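Local atomic coordinates of ofchtiv-allosamidin (Ostrinia furnacalis, PDB entry 6JMB), a protein that probably hydrolyses chitin as an insect group IV chitinase of glycosyl hydrolase family 18, and binds the inhibitor allosamidin. Residues A[47-52]-A[103-108]; A[65-70]-A[116-121]; A[197-202]-A[250-255]; A[308-313]-A[321-326]. One frame throughout, in Å; residues are numbered along the deposited sequence.

Contact 1: residues A[47-52]-A[103-108]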
loop_
_atom_site.group_PDB
_atom_site.type_symbol
_atom_site.label_atom_id
_atom_site.label_comp_id
_atom_site.label_asym_id
_atom_site.label_seq_id
_atom_site.Cartn_x
_atom_site.Cartn_y
_atom_site.Cartn_z
ATOM N N GLY A 47 -6.926 13.476 19.169
ATOM C CA GLY A 47 -5.661 13.682 18.502
ATOM C C GLY A 47 -4.454 13.020 19.130
ATOM O O GLY A 47 -3.349 13.177 18.607
ATOM N N THR A 48 -4.606 12.288 20.225
ATOM C CA THR A 48 -3.436 11.683 20.847
ATOM C C THR A 48 -2.933 10.521 19.998
ATOM O O THR A 48 -3.657 9.546 19.776
ATOM C CB THR A 48 -3.765 11.218 22.260
ATOM O OG1 THR A 48 -4.126 12.359 23.045
ATOM C CG2 THR A 48 -2.549 10.547 22.892
ATOM N N ALA A 49 -1.702 10.644 19.503
ATOM C CA ALA A 49 -1.064 9.547 18.789
ATOM C C ALA A 49 -0.767 8.418 19.760
ATOM O O ALA A 49 -0.377 8.651 20.908
ATOM C CB ALA A 49 0.236 10.035 18.147
ATOM N N LEU A 50 -0.962 7.183 19.313
ATOM C CA LEU A 50 -0.811 6.090 20.258
ATOM C C LEU A 50 -0.338 4.823 19.564
ATOM O O LEU A 50 -0.568 4.614 18.368
ATOM C CB LEU A 50 -2.100 5.853 21.052
ATOM C CG LEU A 50 -3.400 5.805 20.243
ATOM C CD1 LEU A 50 -3.673 4.388 19.777
ATOM C CD2 LEU A 50 -4.543 6.335 21.086
ATOM N N ALA A 51 0.343 3.983 20.337
ATOM C CA ALA A 51 0.755 2.674 19.857
ATOM C C ALA A 51 -0.453 1.750 19.837
ATOM O O ALA A 51 -1.210 1.680 20.812
ATOM C CB ALA A 51 1.836 2.098 20.774
ATOM N N LEU A 52 -0.645 1.053 18.721
ATOM C CA LEU A 52 -1.752 0.116 18.599
ATOM C C LEU A 52 -1.433 -1.262 19.166
ATOM O O LEU A 52 -2.354 -2.049 19.407
ATOM C CB LEU A 52 -2.177 -0.004 17.132
ATOM C CG LEU A 52 -2.843 1.263 16.592
ATOM C CD1 LEU A 52 -3.144 1.120 15.107
ATOM C CD2 LEU A 52 -4.104 1.591 17.378
ATOM N N GLN A 103 -3.336 20.235 17.006
ATOM C CA GLN A 103 -2.105 20.559 17.716
ATOM C C GLN A 103 -1.672 19.402 18.604
ATOM O O GLN A 103 -0.481 19.069 18.670
ATOM C CB GLN A 103 -2.308 21.830 18.540
ATOM C CG GLN A 103 -1.088 22.246 19.338
ATOM C CD GLN A 103 -1.342 23.490 20.169
ATOM O OE1 GLN A 103 -1.971 23.427 21.226
ATOM N NE2 GLN A 103 -0.853 24.629 19.694
ATOM N N ASN A 104 -2.628 18.769 19.285
ATOM C CA ASN A 104 -2.310 17.599 20.100
ATOM C C ASN A 104 -1.743 16.472 19.247
ATOM O O ASN A 104 -0.793 15.792 19.658
ATOM C CB ASN A 104 -3.551 17.134 20.864
ATOM C CG ASN A 104 -3.247 16.030 21.861
ATOM O OD1 ASN A 104 -2.304 16.131 22.652
ATOM N ND2 ASN A 104 -4.048 14.971 21.831
ATOM N N PHE A 105 -2.296 16.268 18.046
ATOM C CA PHE A 105 -1.752 15.225 17.186
ATOM C C PHE A 105 -0.339 15.556 16.736
ATOM O O PHE A 105 0.541 14.687 16.724
ATOM C CB PHE A 105 -2.631 14.968 15.964
ATOM C CG PHE A 105 -2.026 13.955 15.049
ATOM C CD1 PHE A 105 -1.936 12.629 15.449
ATOM C CD2 PHE A 105 -1.447 14.331 13.847
ATOM C CE1 PHE A 105 -1.330 11.684 14.642
ATOM C CE2 PHE A 105 -0.838 13.388 13.034
ATOM C CZ PHE A 105 -0.778 12.065 13.436
ATOM N N ILE A 106 -0.109 16.802 16.331
ATOM C CA ILE A 106 1.226 17.201 15.898
ATOM C C ILE A 106 2.241 16.962 17.012
ATOM O O ILE A 106 3.312 16.387 16.786
ATOM C CB ILE A 106 1.224 18.659 15.413
ATOM C CG1 ILE A 106 0.376 18.783 14.147
ATOM C CG2 ILE A 106 2.649 19.139 15.178
ATOM C CD1 ILE A 106 -0.019 20.207 13.809
ATOM N N GLN A 107 1.901 17.364 18.240
ATOM C CA GLN A 107 2.854 17.240 19.340
ATOM C C GLN A 107 3.053 15.789 19.772
ATOM O O GLN A 107 4.184 15.375 20.047
ATOM C CB GLN A 107 2.421 18.117 20.518
ATOM C CG GLN A 107 2.490 19.613 20.221
ATOM C CD GLN A 107 3.847 20.051 19.691
ATOM O OE1 GLN A 107 3.938 20.738 18.671
ATOM N NE2 GLN A 107 4.910 19.657 20.382
ATOM N N THR A 108 1.976 14.999 19.860
ATOM C CA THR A 108 2.140 13.619 20.318
ATOM C C THR A 108 2.776 12.737 19.248
ATOM O O THR A 108 3.572 11.847 19.572
ATOM C CB THR A 108 0.823 13.022 20.810
ATOM O OG1 THR A 108 -0.165 13.082 19.775
ATOM C CG2 THR A 108 0.324 13.758 22.045
#

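Contact 2: residues A[65-70]-A[116-121]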
loop_
_atom_site.group_PDB
_atom_site.type_symbol
_atom_site.label_atom_id
_atom_site.label_comp_id
_atom_site.label_asym_id
_atom_site.label_seq_id
_atom_site.Cartn_x
_atom_site.Cartn_y
_atom_site.Cartn_z
ATOM N N GLN A 65 13.831 -1.163 17.315
ATOM C CA GLN A 65 14.516 -2.136 16.469
ATOM C C GLN A 65 14.364 -1.760 15.002
ATOM O O GLN A 65 15.319 -1.856 14.221
ATOM C CB GLN A 65 13.954 -3.533 16.706
ATOM C CG GLN A 65 14.351 -4.149 18.030
ATOM C CD GLN A 65 13.778 -5.537 18.196
ATOM O OE1 GLN A 65 13.171 -5.854 19.220
ATOM N NE2 GLN A 65 13.955 -6.376 17.178
ATOM N N PHE A 66 13.169 -1.294 14.626
ATOM C CA PHE A 66 12.896 -0.892 13.253
ATOM C C PHE A 66 13.752 0.299 12.845
ATOM O O PHE A 66 14.403 0.277 11.796
ATOM C CB PHE A 66 11.404 -0.572 13.133
ATOM C CG PHE A 66 10.941 -0.242 11.737
ATOM C CD1 PHE A 66 10.576 -1.248 10.851
ATOM C CD2 PHE A 66 10.829 1.076 11.330
ATOM C CE1 PHE A 66 10.120 -0.940 9.576
ATOM C CE2 PHE A 66 10.381 1.391 10.051
ATOM C CZ PHE A 66 10.023 0.379 9.181
ATOM N N THR A 67 13.769 1.360 13.661
ATOM C CA THR A 67 14.574 2.519 13.288
ATOM C C THR A 67 16.063 2.221 13.362
ATOM O O THR A 67 16.847 2.864 12.655
ATOM C CB THR A 67 14.207 3.758 14.109
ATOM O OG1 THR A 67 14.475 3.507 15.495
ATOM C CG2 THR A 67 12.732 4.104 13.927
ATOM N N SER A 68 16.461 1.227 14.158
ATOM C CA SER A 68 17.862 0.832 14.225
ATOM C C SER A 68 18.355 0.167 12.949
ATOM O O SER A 68 19.561 -0.082 12.835
ATOM C CB SER A 68 18.105 -0.081 15.425
ATOM O OG SER A 68 17.989 0.661 16.629
ATOM N N LEU A 69 17.467 -0.131 11.994
ATOM C CA LEU A 69 17.933 -0.566 10.683
ATOM C C LEU A 69 18.848 0.467 10.036
ATOM O O LEU A 69 19.639 0.111 9.156
ATOM C CB LEU A 69 16.743 -0.870 9.772
ATOM C CG LEU A 69 15.896 -2.085 10.156
ATOM C CD1 LEU A 69 14.565 -2.067 9.405
ATOM C CD2 LEU A 69 16.655 -3.388 9.900
ATOM N N LYS A 70 18.763 1.733 10.457
ATOM C CA LYS A 70 19.679 2.756 9.961
ATOM C C LYS A 70 21.118 2.508 10.397
ATOM O O LYS A 70 22.037 3.090 9.810
ATOM C CB LYS A 70 19.208 4.141 10.403
ATOM C CG LYS A 70 17.922 4.570 9.724
ATOM C CD LYS A 70 17.512 5.971 10.152
ATOM C CE LYS A 70 16.880 5.971 11.535
ATOM N NZ LYS A 70 16.388 7.332 11.881
ATOM N N TYR A 116 11.536 7.493 19.380
ATOM C CA TYR A 116 11.842 6.203 18.778
ATOM C C TYR A 116 12.764 6.317 17.575
ATOM O O TYR A 116 13.070 5.300 16.954
ATOM C CB TYR A 116 10.546 5.459 18.422
ATOM C CG TYR A 116 9.685 5.197 19.642
ATOM C CD1 TYR A 116 10.162 4.430 20.700
ATOM C CD2 TYR A 116 8.408 5.732 19.747
ATOM C CE1 TYR A 116 9.382 4.202 21.826
ATOM C CE2 TYR A 116 7.621 5.510 20.873
ATOM C CZ TYR A 116 8.120 4.742 21.905
ATOM O OH TYR A 116 7.350 4.513 23.028
ATOM N N ASN A 117 13.216 7.528 17.247
ATOM C CA ASN A 117 14.199 7.779 16.191
ATOM C C ASN A 117 13.656 7.532 14.782
ATOM O O ASN A 117 14.395 7.100 13.888
ATOM C CB ASN A 117 15.519 7.030 16.421
ATOM C CG ASN A 117 16.661 7.623 15.630
ATOM O OD1 ASN A 117 16.732 8.837 15.439
ATOM N ND2 ASN A 117 17.554 6.767 15.150
ATOM N N PHE A 118 12.374 7.809 14.563
ATOM C CA PHE A 118 11.837 7.832 13.213
ATOM C C PHE A 118 12.276 9.107 12.495
ATOM O O PHE A 118 12.664 10.102 13.118
ATOM C CB PHE A 118 10.307 7.764 13.248
ATOM C CG PHE A 118 9.761 6.398 13.578
ATOM C CD1 PHE A 118 9.720 5.396 12.615
ATOM C CD2 PHE A 118 9.265 6.122 14.848
ATOM C CE1 PHE A 118 9.213 4.143 12.920
ATOM C CE2 PHE A 118 8.752 4.868 15.162
ATOM C CZ PHE A 118 8.729 3.874 14.196
ATOM N N ASP A 119 12.196 9.077 11.165
ATOM C CA ASP A 119 12.584 10.216 10.343
ATOM C C ASP A 119 11.399 11.006 9.818
ATOM O O ASP A 119 11.595 11.982 9.084
ATOM C CB ASP A 119 13.454 9.747 9.177
ATOM C CG ASP A 119 14.694 9.053 9.646
ATOM O OD1 ASP A 119 15.563 9.732 10.236
ATOM O OD2 ASP A 119 14.791 7.822 9.464
ATOM N N GLY A 120 10.184 10.618 10.171
ATOM C CA GLY A 120 9.016 11.341 9.718
ATOM C C GLY A 120 7.757 10.516 9.890
ATOM O O GLY A 120 7.771 9.429 10.468
ATOM N N LEU A 121 6.669 11.072 9.363
ATOM C CA LEU A 121 5.324 10.549 9.539
ATOM C C LEU A 121 4.681 10.332 8.179
ATOM O O LEU A 121 4.769 11.193 7.296
ATOM C CB LEU A 121 4.466 11.555 10.320
ATOM C CG LEU A 121 2.998 11.179 10.544
ATOM C CD1 LEU A 121 2.884 10.006 11.506
ATOM C CD2 LEU A 121 2.201 12.373 11.052
HETATM O O HOH W 1 17.060 3.805 16.266
#

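Contact 3: residues A[197-202]-A[250-255]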
loop_
_atom_site.group_PDB
_atom_site.type_symbol
_atom_site.label_atom_id
_atom_site.label_comp_id
_atom_site.label_asym_id
_atom_site.label_seq_id
_atom_site.Cartn_x
_atom_site.Cartn_y
_atom_site.Cartn_z
ATOM N N GLY A 197 -11.740 -6.788 -5.927
ATOM C CA GLY A 197 -11.561 -7.748 -4.859
ATOM C C GLY A 197 -12.851 -8.493 -4.621
ATOM O O GLY A 197 -13.842 -8.293 -5.327
ATOM N N ALA A 198 -12.833 -9.342 -3.597
ATOM C CA ALA A 198 -13.947 -10.251 -3.341
ATOM C C ALA A 198 -15.252 -9.545 -2.983
ATOM O O ALA A 198 -16.295 -10.209 -2.937
ATOM C CB ALA A 198 -13.554 -11.240 -2.250
ATOM N N TRP A 199 -15.220 -8.234 -2.731
ATOM C CA TRP A 199 -16.437 -7.448 -2.542
ATOM C C TRP A 199 -17.189 -7.218 -3.848
ATOM O O TRP A 199 -18.356 -6.812 -3.814
ATOM C CB TRP A 199 -16.078 -6.089 -1.924
ATOM C CG TRP A 199 -14.999 -5.362 -2.690
ATOM C CD1 TRP A 199 -15.170 -4.547 -3.771
ATOM C CD2 TRP A 199 -13.586 -5.400 -2.435
ATOM N NE1 TRP A 199 -13.949 -4.076 -4.208
ATOM C CE2 TRP A 199 -12.964 -4.585 -3.401
ATOM C CE3 TRP A 199 -12.789 -6.054 -1.490
ATOM C CZ2 TRP A 199 -11.583 -4.396 -3.442
ATOM C CZ3 TRP A 199 -11.413 -5.862 -1.531
ATOM C CH2 TRP A 199 -10.829 -5.041 -2.500
ATOM N N ASP A 200 -16.548 -7.440 -4.993
ATOM C CA ASP A 200 -17.179 -7.220 -6.285
ATOM C C ASP A 200 -18.071 -8.403 -6.659
ATOM O O ASP A 200 -17.975 -9.499 -6.096
ATOM C CB ASP A 200 -16.123 -7.038 -7.380
ATOM C CG ASP A 200 -15.426 -5.693 -7.308
ATOM O OD1 ASP A 200 -16.061 -4.698 -6.888
ATOM O OD2 ASP A 200 -14.238 -5.626 -7.702
ATOM N N SER A 201 -18.940 -8.172 -7.646
ATOM C CA SER A 201 -19.845 -9.220 -8.101
ATOM C C SER A 201 -19.201 -10.155 -9.115
ATOM O O SER A 201 -19.778 -11.205 -9.423
ATOM C CB SER A 201 -21.095 -8.598 -8.722
ATOM O OG SER A 201 -20.755 -7.872 -9.888
ATOM N N VAL A 202 -18.026 -9.796 -9.633
ATOM C CA VAL A 202 -17.307 -10.582 -10.626
ATOM C C VAL A 202 -15.835 -10.570 -10.240
ATOM O O VAL A 202 -15.374 -9.705 -9.493
ATOM C CB VAL A 202 -17.475 -10.002 -12.051
ATOM C CG1 VAL A 202 -18.946 -10.057 -12.495
ATOM C CG2 VAL A 202 -16.969 -8.562 -12.113
ATOM N N TYR A 250 0.623 -8.851 -2.553
ATOM C CA TYR A 250 -0.408 -9.804 -2.190
ATOM C C TYR A 250 -1.379 -9.868 -3.356
ATOM O O TYR A 250 -1.392 -8.993 -4.230
ATOM C CB TYR A 250 -1.154 -9.367 -0.914
ATOM C CG TYR A 250 -1.850 -8.036 -1.099
ATOM C CD1 TYR A 250 -1.145 -6.841 -0.970
ATOM C CD2 TYR A 250 -3.195 -7.969 -1.429
ATOM C CE1 TYR A 250 -1.755 -5.625 -1.169
ATOM C CE2 TYR A 250 -3.820 -6.745 -1.628
ATOM C CZ TYR A 250 -3.088 -5.576 -1.493
ATOM O OH TYR A 250 -3.685 -4.347 -1.686
ATOM N N GLY A 251 -2.191 -10.924 -3.361
ATOM C CA GLY A 251 -3.255 -11.080 -4.323
ATOM C C GLY A 251 -4.597 -11.162 -3.616
ATOM O O GLY A 251 -4.676 -11.198 -2.382
ATOM N N ARG A 252 -5.662 -11.193 -4.415
ATOM C CA ARG A 252 -7.016 -11.298 -3.889
ATOM C C ARG A 252 -7.714 -12.503 -4.502
ATOM O O ARG A 252 -7.454 -12.873 -5.655
ATOM C CB ARG A 252 -7.797 -9.990 -4.091
ATOM C CG ARG A 252 -7.186 -8.848 -3.289
ATOM C CD ARG A 252 -8.094 -7.625 -3.212
ATOM N NE ARG A 252 -7.604 -6.697 -2.194
ATOM C CZ ARG A 252 -7.801 -6.845 -0.887
ATOM N NH1 ARG A 252 -8.504 -7.875 -0.429
ATOM N NH2 ARG A 252 -7.302 -5.955 -0.030
ATOM N N THR A 253 -8.582 -13.138 -3.709
ATOM C CA THR A 253 -9.092 -14.464 -4.025
ATOM C C THR A 253 -10.615 -14.475 -4.017
ATOM O O THR A 253 -11.262 -13.779 -3.224
ATOM C CB THR A 253 -8.554 -15.532 -3.056
ATOM O OG1 THR A 253 -9.206 -15.396 -1.791
ATOM C CG2 THR A 253 -7.041 -15.398 -2.862
ATOM N N PHE A 254 -11.169 -15.292 -4.913
ATOM C CA PHE A 254 -12.596 -15.320 -5.197
ATOM C C PHE A 254 -13.065 -16.768 -5.278
ATOM O O PHE A 254 -12.292 -17.681 -5.581
ATOM C CB PHE A 254 -12.903 -14.699 -6.569
ATOM C CG PHE A 254 -12.514 -13.254 -6.717
ATOM C CD1 PHE A 254 -11.185 -12.880 -6.864
ATOM C CD2 PHE A 254 -13.494 -12.267 -6.771
ATOM C CE1 PHE A 254 -10.837 -11.541 -7.029
ATOM C CE2 PHE A 254 -13.151 -10.930 -6.939
ATOM C CZ PHE A 254 -11.821 -10.572 -7.068
ATOM N N GLN A 255 -14.363 -16.959 -5.029
ATOM C CA GLN A 255 -15.072 -18.209 -5.294
ATOM C C GLN A 255 -15.920 -17.972 -6.537
ATOM O O GLN A 255 -16.851 -17.163 -6.508
ATOM C CB GLN A 255 -15.969 -18.565 -4.108
ATOM C CG GLN A 255 -16.783 -19.835 -4.307
ATOM C CD GLN A 255 -17.852 -20.029 -3.242
ATOM O OE1 GLN A 255 -18.349 -19.069 -2.655
ATOM N NE2 GLN A 255 -18.207 -21.284 -2.988
HETATM O O HOH W 2 -10.566 -9.617 -1.695
#

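Contact 4: residues A[308-313]-A[321-326]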
loop_
_atom_site.group_PDB
_atom_site.type_symbol
_atom_site.label_atom_id
_atom_site.label_comp_id
_atom_site.label_asym_id
_atom_site.label_seq_id
_atom_site.Cartn_x
_atom_site.Cartn_y
_atom_site.Cartn_z
ATOM N N LYS A 308 -2.020 -6.759 -18.294
ATOM C CA LYS A 308 -0.600 -7.017 -18.010
ATOM C C LYS A 308 -0.386 -7.620 -16.620
ATOM O O LYS A 308 0.593 -7.308 -15.939
ATOM C CB LYS A 308 0.298 -5.792 -18.230
ATOM C CG LYS A 308 -0.038 -4.978 -19.476
ATOM C CD LYS A 308 0.101 -5.804 -20.742
ATOM C CE LYS A 308 -0.294 -4.971 -21.947
ATOM N NZ LYS A 308 -0.190 -5.758 -23.213
ATOM N N VAL A 309 -1.296 -8.497 -16.202
ATOM C CA VAL A 309 -1.200 -9.146 -14.889
ATOM C C VAL A 309 -1.632 -10.592 -15.013
ATOM O O VAL A 309 -2.439 -10.958 -15.877
ATOM C CB VAL A 309 -2.084 -8.446 -13.833
ATOM C CG1 VAL A 309 -1.497 -7.097 -13.449
ATOM C CG2 VAL A 309 -3.515 -8.313 -14.330
ATOM N N PRO A 310 -1.111 -11.444 -14.133
ATOM C CA PRO A 310 -1.507 -12.853 -14.132
ATOM C C PRO A 310 -2.712 -13.099 -13.237
ATOM O O PRO A 310 -3.031 -12.332 -12.326
ATOM C CB PRO A 310 -0.280 -13.535 -13.515
ATOM C CG PRO A 310 0.172 -12.533 -12.487
ATOM C CD PRO A 310 -0.053 -11.175 -13.139
ATOM N N TYR A 311 -3.374 -14.215 -13.508
ATOM C CA TYR A 311 -4.405 -14.723 -12.620
ATOM C C TYR A 311 -4.367 -16.239 -12.698
ATOM O O TYR A 311 -3.789 -16.812 -13.624
ATOM C CB TYR A 311 -5.793 -14.160 -12.964
ATOM C CG TYR A 311 -6.281 -14.502 -14.355
ATOM C CD1 TYR A 311 -5.821 -13.812 -15.470
ATOM C CD2 TYR A 311 -7.206 -15.521 -14.555
ATOM C CE1 TYR A 311 -6.266 -14.127 -16.745
ATOM C CE2 TYR A 311 -7.654 -15.839 -15.825
ATOM C CZ TYR A 311 -7.183 -15.144 -16.908
ATOM O OH TYR A 311 -7.636 -15.468 -18.175
ATOM N N ALA A 312 -4.980 -16.890 -11.716
ATOM C CA ALA A 312 -4.914 -18.337 -11.626
ATOM C C ALA A 312 -6.260 -18.880 -11.187
ATOM O O ALA A 312 -6.998 -18.229 -10.445
ATOM C CB ALA A 312 -3.820 -18.787 -10.651
ATOM N N PHE A 313 -6.582 -20.084 -11.649
ATOM C CA PHE A 313 -7.826 -20.705 -11.224
ATOM C C PHE A 313 -7.648 -22.204 -11.046
ATOM O O PHE A 313 -6.787 -22.832 -11.669
ATOM C CB PHE A 313 -9.008 -20.393 -12.157
ATOM C CG PHE A 313 -8.766 -20.738 -13.591
ATOM C CD1 PHE A 313 -9.040 -22.010 -14.063
ATOM C CD2 PHE A 313 -8.273 -19.787 -14.470
ATOM C CE1 PHE A 313 -8.826 -22.334 -15.390
ATOM C CE2 PHE A 313 -8.058 -20.104 -15.804
ATOM C CZ PHE A 313 -8.335 -21.379 -16.260
ATOM N N PHE A 321 -3.161 -11.962 -8.800
ATOM C CA PHE A 321 -1.914 -11.724 -8.080
ATOM C C PHE A 321 -0.949 -10.967 -8.982
ATOM O O PHE A 321 -1.256 -10.655 -10.134
ATOM C CB PHE A 321 -1.315 -13.027 -7.533
ATOM C CG PHE A 321 -0.822 -13.979 -8.592
ATOM C CD1 PHE A 321 -1.707 -14.668 -9.406
ATOM C CD2 PHE A 321 0.540 -14.202 -8.755
ATOM C CE1 PHE A 321 -1.242 -15.556 -10.371
ATOM C CE2 PHE A 321 1.007 -15.095 -9.710
ATOM C CZ PHE A 321 0.117 -15.768 -10.520
ATOM N N ASP A 322 0.219 -10.646 -8.432
ATOM C CA ASP A 322 1.285 -10.023 -9.198
ATOM C C ASP A 322 2.567 -10.814 -8.994
ATOM O O ASP A 322 2.851 -11.275 -7.883
ATOM C CB ASP A 322 1.463 -8.555 -8.795
ATOM C CG ASP A 322 0.541 -7.632 -9.572
ATOM O OD1 ASP A 322 0.905 -7.264 -10.709
ATOM O OD2 ASP A 322 -0.562 -7.297 -9.071
ATOM N N ASN A 323 3.323 -10.991 -10.074
ATOM C CA ASN A 323 4.546 -11.787 -10.068
ATOM C C ASN A 323 5.703 -10.934 -10.587
ATOM O O ASN A 323 5.563 -9.729 -10.785
ATOM C CB ASN A 323 4.348 -13.095 -10.841
ATOM C CG ASN A 323 3.947 -12.878 -12.291
ATOM O OD1 ASN A 323 4.023 -11.767 -12.820
ATOM N ND2 ASN A 323 3.522 -13.960 -12.947
ATOM N N VAL A 324 6.852 -11.570 -10.824
ATOM C CA VAL A 324 8.021 -10.818 -11.281
ATOM C C VAL A 324 7.740 -10.141 -12.617
ATOM O O VAL A 324 8.097 -8.975 -12.824
ATOM C CB VAL A 324 9.260 -11.731 -11.334
ATOM C CG1 VAL A 324 10.369 -11.106 -12.198
ATOM C CG2 VAL A 324 9.751 -12.035 -9.919
ATOM N N GLU A 325 7.067 -10.848 -13.525
ATOM C CA GLU A 325 6.791 -10.297 -14.847
ATOM C C GLU A 325 5.834 -9.112 -14.775
ATOM O O GLU A 325 6.057 -8.085 -15.425
ATOM C CB GLU A 325 6.253 -11.405 -15.755
ATOM C CG GLU A 325 7.152 -12.647 -15.778
ATOM C CD GLU A 325 6.680 -13.764 -14.842
ATOM O OE1 GLU A 325 6.934 -13.701 -13.613
ATOM O OE2 GLU A 325 6.058 -14.725 -15.348
ATOM N N SER A 326 4.764 -9.217 -13.982
ATOM C CA SER A 326 3.834 -8.097 -13.900
ATOM C C SER A 326 4.421 -6.937 -13.108
ATOM O O SER A 326 4.142 -5.776 -13.415
ATOM C CB SER A 326 2.479 -8.543 -13.334
ATOM O OG SER A 326 2.567 -8.878 -11.955
HETATM O O HOH W 3 1.495 -5.172 -14.363
#

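Contact 1: residues A[47-52]-A[103-108]
The backbone N of Ala-49 donates to Thr-108 OG1 at 2.9 Å, and the bond is almost straight (N-H...O 176°). It fixes the start of the short strand 49-51 to helix 99-116, one of the helices around the family 18 TIM barrel. Thr-108 OG1 stands between its own backbone N and carbonyl carbon (chi1 57°). From there the hydroxyl also reaches back one helical turn and donates to Asn-104 O at 2.8 Å. It accepts one bond and gives another, which sets its rotation. Asn-104 O takes the regular helical bond from Thr-108 N as well, and the two donors arrive from opposite faces of its carbonyl plane.

The side chain of Asn-104 makes the second polar link. Its ND2 donates to Thr-48 OG1 at 2.9 Å, and that hydroxyl lies close to the amide plane. ND2 also bonds to Glu-46 O, so the amide is held by two acceptors of the incoming loop. Thr-48 N donates to Asn-44 OD1.

Packing fills in around these bonds. Gly-47 comes within 4.4 Å of Phe-105, CA to CA. A CB on this glycine would sit close against Phe-105 N and Asn-104 CB, and would be jammed against the carbonyl of Glu-46. Ala-49 CB rests 4.2 Å from Phe-105 CE1 and also touches Ser-109 and Met-112. Gly-47 O lies at the edge of the Phe-105 ring, near its plane, and receives a CA-H...O contact of 3.0 Å from Phe-105 CA.

Contact 2: residues A[65-70]-A[116-121]
Thr-67 and Phe-118 bring the two backbones to 6.0 Å, CA to CA, where the end of helix 62-67 passes the Schellman motif that closes helix 99-116 at Asn-117. Thr-67 OG1 donates to Tyr-116 O at 2.7 Å, nearly straight along the carbonyl. Its chi1 of 62° sends OG1 that way and places the methyl CG2 over one face of the Phe-118 ring. This is a CH-pi contact, with CG2 3.6 Å from the centroid of the Phe-118 ring. Phe-66 CD2 packs against Phe-118 CE1 at 3.8 Å, and the two side chains cross at about a right angle.

Lys-70 bends at chi3 (-77°) and brings NZ between two acceptors. NZ donates to Asn-117 O at 2.8 Å and forms a salt bridge with Asp-119 OD2 at 2.9 Å. A weak bond runs from NZ to Asp-119 OD1. The lysine thus ties the end of helix 99-116 and the residue just before strand 120-124 to segment 65-70. Asp-119 OD2 also accepts from Thr-78 N. A water gives a bond to Thr-67 OG1, another to Ser-68 OG, and accepts from Asn-117 ND2.

The apolar side of the contact lies between the helices and the strands of the barrel. Phe-118 packs on Ile-113 of helix 99-116 and Val-80 of strand 77-83. Phe-66 meets Tyr-38 of strand 35-43 edge-to-face, and Asp-119 and Gly-120 bond to the backbone of strand 77-83.

Contact 3: residues A[197-202]-A[250-255]
Gly-197 lies against both Arg-252 and Phe-254 of strand 243-256. Its CA is 3.8 Å from Arg-252 CD, and its O is 3.2 Å from Phe-254 CE2, oblique to the ring. That same O accepts from Asp-200 N and closes a type I turn. Any CB on Gly-197 would be tight against Arg-252 and would clash with the Trp-199 ring, which lays one face over Gly-197 CA.

Ala-198 follows. Its CB touches Thr-253 O at 3.6 Å. Its N reaches a water, which also accepts from Arg-252 NH1, with both bonds 3.0 Å long. The loop is thereby linked to the guanidinium without a direct bond.

The strand is a barrel strand of the TIM fold that runs on into what is probably the alpha+beta insertion domain found in many family 18 chitinases. Tyr-250 still belongs to the allosamidin pocket, while Phe-254 meets Trp-318 further along.

Trp-199 has chi1 at 52°, which folds its indole back toward the strand. CH2 comes to 3.6 Å from Arg-252 NE, and CZ3 sits over one face of the guanidinium. The two planes are tilted by 63°, so this is not a flat stack. Arg-252 NH2 forms a salt bridge with Asp-194, a residue of the allosamizoline pocket that also bonds Tyr-250 OH. With an alanine in place of Arg-252, Asp-194 would probably lose its salt-bridge partner, the Trp-199 ring the group packed against it, and the water its link to the strand.

Asp-200 OD2 accepts from Gly-197 N, from above the carboxylate plane, and from His-196 ND1. Val-202 O ends the contact, 3.6 Å from Phe-254 CE2.

Contact 4: residues A[308-313]-A[321-326]
Pro-310 CG stands over the centre of the Phe-321 ring, 3.8 Å from the ring centroid and 11° off its normal. No direct hydrogen bond crosses this buried contact; it is held by the CH-pi contact, apolar packing and one bridging water. It sets strand 309-314 against the first turn of helix 324-336, which opens with a capping box. In that motif Ser-326 N donates to Asn-323 OD1 and Asn-323 N to Ser-326 OG, both at 2.9 Å.

A chi1 of 67° at Phe-321 swings the ring across to Pro-310, with one face toward CG. CZ meets Pro-310 CB at 3.8 Å, and CE1 reaches Ala-312 CB at 4.1 Å. Phe-289 of helix 286-295 packs on the same ring edge-to-face. A serine in place of Phe-321 would probably leave Pro-310 and Phe-289 without their aromatic partner and open a gap beside the strand.

The proline also lies along the capping residues. Pro-310 CG touches Asn-323 ND2, and CD touches Ser-326 CB. Lys-308 and Val-309 both face Asp-304 in a G1 beta bulge, where the strand begins. A water donates to Lys-308 O and to Ser-326 O and so bridges the two backbones. Ser-326 OG donates to Asp-322 OD1 at 2.6 Å, and this oxygen also carries the salt bridge to Lys-330 NZ; Val-309 CG1 lies 3.6 Å from Asp-322 OD1.

From the N terminus, contact 1 starts in the short hairpin strand after strand 35-43 and closes a loop of about 50 residues on helix 99-116. Contact 2 opens within that loop and closes after it, at the entry to strand 120-124, so the two cross. They also touch: Phe-105 CE2 packs on Leu-121 CD2 at 3.8 Å. Contact 3 follows in series. It closes a loop of 47 residues between the segment after strand 187-190 and strand 243-256. Contact 4 closes a much shorter hairpin connection leading into helix 324-336. It touches contact 3 where Gly-251 CA meets Phe-321 CB at 4.2 Å. Contacts 2 and 4 lie on opposite sides of the chain's centre, about 33 Å apart between centres.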